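PDB 5KZT: Peptide/nickel transport system substrate-binding protein from Listeria monocytogenes serotype 1/2a, which binds peptides, as captured here with one in its cleft, and probably delivers them to a membrane transporter for uptake into the cell. Local coordinates for residues 272-277 with 489-494; 367-372 with 417-422. All blocks are in the same frame, centred on the assembly; numbering follows the deposited sequence.

Interaction 1. Residues 272-277 with 489-494; sequences TFYIKF and VAIQPL
Ile491 lays its CD1 methyl over one face of the Tyr274 ring, 4.0 Å from Tyr274 CD2, the two side chains slanting across each other. Tyr274 CG and Ile491 CG1 both stand between the backbone N and the carbonyl carbon (chi1 51° for Tyr274, 59° for Ile491), which sets methyl against ring. Tyr274 CB meanwhile rests on Pro493 CA at 3.7 Å. This is one face of the antiparallel pairing of strands 264-277 and 491-503, part of a mixed sheet in a type 2 periplasmic-binding-protein fold. Ile275 and Gln492 form its hydrogen-bonded pair: the Gln492 N-H points to a lone pair of Ile275 O, N to O 3.0 Å, whereas Ile275 N reaches Gln492 O at 2.9 Å from 43° above the carbonyl plane. Leu494 N then binds Phe273 O at 2.8 Å. Turned to the other face, Gln492 CB meets Ile275 CB, while its NE2 leads off to Leu344 O and Ala298 O. The Phe277 ring has Ile275 CG2 above one face, near the rim, and presents its edge to Ala490 O, 3.6 Å from Phe277 CD2. Past the last strand pair, a water donates to both Phe277 O and Ala490 O, bridging the backbones.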
loop_
_atom_site.group_PDB
_atom_site.type_symbol
_atom_site.label_atom_id
_atom_site.label_comp_id
_atom_site.label_asym_id
_atom_site.label_seq_id
_atom_site.Cartn_x
_atom_site.Cartn_y
_atom_site.Cartn_z
ATOM N N THR A 272 -6.082 3.215 5.985
ATOM C CA THR A 272 -6.118 3.322 7.436
ATOM C C THR A 272 -4.694 3.438 7.969
ATOM O O THR A 272 -3.818 2.646 7.588
ATOM C CB THR A 272 -6.772 2.078 8.033
ATOM O OG1 THR A 272 -8.102 1.966 7.505
ATOM C CG2 THR A 272 -6.811 2.160 9.568
ATOM N N PHE A 273 -4.473 4.432 8.829
ATOM C CA PHE A 273 -3.221 4.604 9.534
ATOM C C PHE A 273 -3.414 4.124 10.964
ATOM O O PHE A 273 -4.447 4.389 11.585
ATOM C CB PHE A 273 -2.759 6.059 9.479
ATOM C CG PHE A 273 -1.903 6.353 8.285
ATOM C CD1 PHE A 273 -2.479 6.491 7.030
ATOM C CD2 PHE A 273 -0.527 6.397 8.399
ATOM C CE1 PHE A 273 -1.695 6.732 5.910
ATOM C CE2 PHE A 273 0.260 6.649 7.290
ATOM C CZ PHE A 273 -0.320 6.810 6.044
ATOM N N TYR A 274 -2.442 3.363 11.451
ATOM C CA TYR A 274 -2.583 2.685 12.715
ATOM C C TYR A 274 -1.244 2.608 13.392
ATOM O O TYR A 274 -0.202 2.653 12.739
ATOM C CB TYR A 274 -3.178 1.290 12.547
ATOM C CG TYR A 274 -2.501 0.421 11.506
ATOM C CD1 TYR A 274 -2.929 0.455 10.183
ATOM C CD2 TYR A 274 -1.446 -0.435 11.837
ATOM C CE1 TYR A 274 -2.340 -0.327 9.208
ATOM C CE2 TYR A 274 -0.841 -1.229 10.858
ATOM C CZ TYR A 274 -1.301 -1.168 9.548
ATOM O OH TYR A 274 -0.739 -1.917 8.548
ATOM N N ILE A 275 -1.305 2.462 14.708
ATOM C CA ILE A 275 -0.131 2.202 15.525
ATOM C C ILE A 275 0.153 0.699 15.484
ATOM O O ILE A 275 -0.729 -0.108 15.815
ATOM C CB ILE A 275 -0.350 2.611 17.002
ATOM C CG1 ILE A 275 -0.813 4.066 17.128
ATOM C CG2 ILE A 275 0.917 2.358 17.820
ATOM C CD1 ILE A 275 0.205 5.097 16.730
ATOM N N LYS A 276 1.378 0.329 15.126
ATOM C CA LYS A 276 1.870 -1.040 15.296
ATOM C C LYS A 276 2.635 -1.224 16.611
ATOM O O LYS A 276 3.516 -0.439 16.944
ATOM C CB LYS A 276 2.771 -1.416 14.126
ATOM C CG LYS A 276 2.035 -1.540 12.805
ATOM C CD LYS A 276 2.933 -2.039 11.687
ATOM C CE LYS A 276 3.196 -3.521 11.784
ATOM N NZ LYS A 276 3.942 -3.958 10.593
ATOM N N PHE A 277 2.320 -2.292 17.331
ATOM C CA PHE A 277 2.963 -2.627 18.605
ATOM C C PHE A 277 3.876 -3.827 18.407
ATOM O O PHE A 277 3.398 -4.968 18.368
ATOM C CB PHE A 277 1.890 -2.988 19.627
ATOM C CG PHE A 277 0.982 -1.838 19.991
ATOM C CD1 PHE A 277 1.487 -0.714 20.645
ATOM C CD2 PHE A 277 -0.383 -1.893 19.724
ATOM C CE1 PHE A 277 0.651 0.345 20.992
ATOM C CE2 PHE A 277 -1.224 -0.832 20.082
ATOM C CZ PHE A 277 -0.705 0.280 20.705
ATOM N N VAL A 489 -5.781 -6.087 21.087
ATOM C CA VAL A 489 -5.060 -4.813 20.904
ATOM C C VAL A 489 -3.742 -5.029 20.117
ATOM O O VAL A 489 -2.669 -4.568 20.521
ATOM C CB VAL A 489 -4.766 -4.112 22.259
ATOM C CG1 VAL A 489 -4.561 -2.619 22.043
ATOM C CG2 VAL A 489 -5.880 -4.340 23.279
ATOM N N ALA A 490 -3.825 -5.772 19.010
ATOM C CA ALA A 490 -2.650 -6.047 18.152
ATOM C C ALA A 490 -2.094 -4.748 17.563
ATOM O O ALA A 490 -0.871 -4.587 17.415
ATOM C CB ALA A 490 -3.051 -6.982 17.018
ATOM N N ILE A 491 -3.022 -3.871 17.181
ATOM C CA ILE A 491 -2.732 -2.533 16.608
ATOM C C ILE A 491 -3.771 -1.549 17.102
ATOM O O ILE A 491 -4.756 -1.955 17.706
ATOM C CB ILE A 491 -2.821 -2.541 15.077
ATOM C CG1 ILE A 491 -4.210 -2.983 14.602
ATOM C CG2 ILE A 491 -1.744 -3.439 14.496
ATOM C CD1 ILE A 491 -4.467 -2.668 13.165
ATOM N N GLN A 492 -3.569 -0.268 16.827
ATOM C CA GLN A 492 -4.568 0.761 17.143
ATOM C C GLN A 492 -4.810 1.653 15.933
ATOM O O GLN A 492 -4.012 2.541 15.650
ATOM C CB GLN A 492 -4.150 1.609 18.361
ATOM C CG GLN A 492 -5.066 2.802 18.707
ATOM C CD GLN A 492 -6.535 2.439 18.946
ATOM O OE1 GLN A 492 -7.115 1.648 18.209
ATOM N NE2 GLN A 492 -7.148 3.032 19.984
ATOM N N PRO A 493 -5.925 1.430 15.217
ATOM C CA PRO A 493 -6.335 2.400 14.199
ATOM C C PRO A 493 -6.405 3.832 14.753
ATOM O O PRO A 493 -6.921 4.044 15.848
ATOM C CB PRO A 493 -7.697 1.890 13.771
ATOM C CG PRO A 493 -7.570 0.404 13.941
ATOM C CD PRO A 493 -6.799 0.246 15.217
ATOM N N LEU A 494 -5.876 4.783 13.988
ATOM C CA LEU A 494 -5.826 6.175 14.407
ATOM C C LEU A 494 -6.706 7.021 13.507
ATOM O O LEU A 494 -7.565 7.733 14.008
ATOM C CB LEU A 494 -4.384 6.693 14.396
ATOM C CG LEU A 494 -3.890 7.199 15.751
ATOM C CD1 LEU A 494 -2.388 7.398 15.760
ATOM C CD2 LEU A 494 -4.619 8.487 16.135
HETATM O O HOH W 1 1.028 -6.409 18.538
#

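Interaction 2. Residues 367-372 with 417-422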
loop_
_atom_site.group_PDB
_atom_site.type_symbol
_atom_site.label_atom_id
_atom_site.label_comp_id
_atom_site.label_asym_id
_atom_site.label_seq_id
_atom_site.Cartn_x
_atom_site.Cartn_y
_atom_site.Cartn_z
ATOM N N ILE A 367 8.709 3.414 31.948
ATOM C CA ILE A 367 8.982 2.721 30.677
ATOM C C ILE A 367 9.434 3.789 29.688
ATOM O O ILE A 367 8.817 4.860 29.625
ATOM C CB ILE A 367 7.718 1.996 30.139
ATOM C CG1 ILE A 367 7.469 0.689 30.904
ATOM C CG2 ILE A 367 7.831 1.691 28.641
ATOM C CD1 ILE A 367 6.105 0.061 30.671
ATOM N N THR A 368 10.515 3.505 28.950
ATOM C CA THR A 368 10.912 4.275 27.747
ATOM C C THR A 368 10.666 3.435 26.512
ATOM O O THR A 368 11.063 2.279 26.472
ATOM C CB THR A 368 12.406 4.662 27.773
ATOM O OG1 THR A 368 12.671 5.438 28.944
ATOM C CG2 THR A 368 12.798 5.492 26.535
ATOM N N VAL A 369 10.004 4.009 25.512
ATOM C CA VAL A 369 9.864 3.365 24.215
ATOM C C VAL A 369 10.076 4.379 23.114
ATOM O O VAL A 369 9.804 5.565 23.298
ATOM C CB VAL A 369 8.490 2.669 24.029
ATOM C CG1 VAL A 369 8.446 1.371 24.825
ATOM C CG2 VAL A 369 7.328 3.595 24.377
ATOM N N GLU A 370 10.540 3.888 21.961
ATOM C CA GLU A 370 10.816 4.719 20.795
ATOM C C GLU A 370 9.677 4.578 19.779
ATOM O O GLU A 370 9.312 3.459 19.410
ATOM C CB GLU A 370 12.181 4.318 20.227
ATOM C CG GLU A 370 12.495 4.584 18.758
ATOM C CD GLU A 370 13.612 3.635 18.284
ATOM O OE1 GLU A 370 13.339 2.566 17.607
ATOM O OE2 GLU A 370 14.770 3.950 18.648
ATOM N N PHE A 371 9.128 5.717 19.353
ATOM C CA PHE A 371 8.058 5.765 18.371
ATOM C C PHE A 371 8.662 6.078 16.995
ATOM O O PHE A 371 9.286 7.134 16.821
ATOM C CB PHE A 371 7.047 6.840 18.768
ATOM C CG PHE A 371 5.827 6.864 17.902
ATOM C CD1 PHE A 371 4.987 5.760 17.832
ATOM C CD2 PHE A 371 5.521 7.981 17.137
ATOM C CE1 PHE A 371 3.858 5.772 17.017
ATOM C CE2 PHE A 371 4.399 7.998 16.314
ATOM C CZ PHE A 371 3.561 6.892 16.256
ATOM N N THR A 372 8.477 5.179 16.028
ATOM C CA THR A 372 8.955 5.419 14.664
ATOM C C THR A 372 7.869 5.969 13.721
ATOM O O THR A 372 6.774 5.416 13.620
ATOM C CB THR A 372 9.581 4.160 14.051
ATOM O OG1 THR A 372 10.710 3.765 14.830
ATOM C CG2 THR A 372 10.070 4.418 12.635
ATOM N N ASP A 417 12.906 -4.069 13.994
ATOM C CA ASP A 417 13.851 -3.250 14.711
ATOM C C ASP A 417 13.153 -1.937 15.025
ATOM O O ASP A 417 13.502 -0.885 14.508
ATOM C CB ASP A 417 15.109 -3.083 13.845
ATOM C CG ASP A 417 16.307 -2.621 14.619
ATOM O OD1 ASP A 417 16.473 -2.987 15.814
ATOM O OD2 ASP A 417 17.133 -1.895 14.015
ATOM N N TYR A 418 12.151 -2.018 15.885
ATOM C CA TYR A 418 11.347 -0.866 16.298
ATOM C C TYR A 418 10.550 -1.283 17.544
ATOM O O TYR A 418 10.461 -2.477 17.854
ATOM C CB TYR A 418 10.423 -0.387 15.143
ATOM C CG TYR A 418 9.222 -1.266 14.868
ATOM C CD1 TYR A 418 9.359 -2.429 14.112
ATOM C CD2 TYR A 418 7.949 -0.933 15.349
ATOM C CE1 TYR A 418 8.281 -3.281 13.881
ATOM C CE2 TYR A 418 6.845 -1.750 15.074
ATOM C CZ TYR A 418 7.026 -2.924 14.338
ATOM O OH TYR A 418 5.982 -3.764 14.082
ATOM N N ASP A 419 10.019 -0.318 18.288
ATOM C CA ASP A 419 9.167 -0.621 19.441
ATOM C C ASP A 419 7.696 -0.491 19.060
ATOM O O ASP A 419 6.900 -1.426 19.193
ATOM C CB ASP A 419 9.467 0.322 20.602
ATOM C CG ASP A 419 10.858 0.172 21.151
ATOM O OD1 ASP A 419 11.511 -0.882 20.957
ATOM O OD2 ASP A 419 11.296 1.132 21.819
ATOM N N PHE A 420 7.345 0.700 18.603
ATOM C CA PHE A 420 6.041 0.965 18.036
ATOM C C PHE A 420 6.175 2.040 16.972
ATOM O O PHE A 420 7.163 2.783 16.966
ATOM C CB PHE A 420 4.943 1.211 19.095
ATOM C CG PHE A 420 5.045 2.499 19.895
ATOM C CD1 PHE A 420 6.237 2.974 20.404
ATOM C CD2 PHE A 420 3.883 3.195 20.210
ATOM C CE1 PHE A 420 6.279 4.145 21.163
ATOM C CE2 PHE A 420 3.916 4.360 20.975
ATOM C CZ PHE A 420 5.116 4.833 21.455
ATOM N N SER A 421 5.199 2.095 16.066
ATOM C CA SER A 421 5.332 2.919 14.878
ATOM C C SER A 421 3.999 3.352 14.324
ATOM O O SER A 421 2.960 2.765 14.641
ATOM C CB SER A 421 6.092 2.141 13.797
ATOM O OG SER A 421 5.307 1.064 13.267
ATOM N N MET A 422 4.051 4.390 13.502
ATOM C CA MET A 422 2.895 4.878 12.762
ATOM C C MET A 422 2.975 4.197 11.409
ATOM O O MET A 422 3.924 4.433 10.661
ATOM C CB MET A 422 2.986 6.384 12.579
ATOM C CG MET A 422 1.893 6.976 11.698
ATOM S SD MET A 422 0.299 7.017 12.551
ATOM C CE MET A 422 0.565 8.438 13.576
HETATM O O HOH W 2 10.455 2.375 17.140
HETATM O O HOH W 3 14.169 1.714 14.960
HETATM O O HOH W 4 12.090 1.857 13.131
#
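Two beta-alpha-beta crossovers, running from strand 367-374 through helix 377-393 to strand 397-404 and on through helix 406-414 to strand 420-425, bring the first and last of these strands together as parallel neighbours, pairing Phe371 with Phe420 and Thr372 with Ser421. The two phenyl rings meet edge-to-face, centroids of the Phe371 and Phe420 rings 4.8 Å apart and planes at 61°, with Phe371 CD1 poised over the centre of the Phe420 ring. Phe420 holds its ring between its backbone N and carbonyl carbon (chi1 69°), and this swings it back over the neighbouring strand: Phe420 CE1 touches Val369 CG2 at 3.4 Å, and Phe420 CD1 comes within 3.3 Å of Glu370 O. The far end of the other ring, Phe371 CZ, abuts Met422 CB at 3.8 Å. Ile386 and Leu390 of helix 377-393 close over these apolar side chains.

The backbones are joined by Thr372 N to Phe420 O, 2.9 Å, and by Met422 N to Thr372 O, 2.9 Å; a third bond, from Phe420 N to Glu370 O, is weak. One step earlier a side chain takes over. Asp419 OD2 receives Glu370 N at 2.9 Å, almost straight at 171°, on the lone pair turned away from OD1. Asp419 OD1 pairs with Arg281, which also bridges to Glu370 OE1 and to Asp417 and so would be expected to offset the neighbouring negative charges. One water accepts from Asp419 N and lies within bonding range of Glu370 O, Glu370 OE1 and Thr372 OG1; a second donates to Glu370 OE1 and Asp417 O.

Successive beta-alpha-beta crossovers, with strand 367-374 lying between 397-404 and 420-425, are an arrangement found in the alpha/beta lobes of periplasmic-type binding proteins.

Overall arrangement
Interaction 2 is nested inside the chain loop that interaction 1 closes: 272-277 comes first, then 367-372 and 417-422, and finally 489-494. They lie about 13 Å apart, centre to centre, in one mixed sheet, where strand 264-277 runs between 491-503 and 420-425, antiparallel to both. Lys276 N probably hydrogen-bonds to Ser421 O at 2.9 Å, and Ile275 CD1 packs against Phe371 CE1 at 3.7 Å, making the two contacts continuous. Segments far apart in sequence are thus gathered side by side into one sheet. Interaction 1 also reaches the ligand, since Phe273 packs on an acidic side chain of the bound peptide.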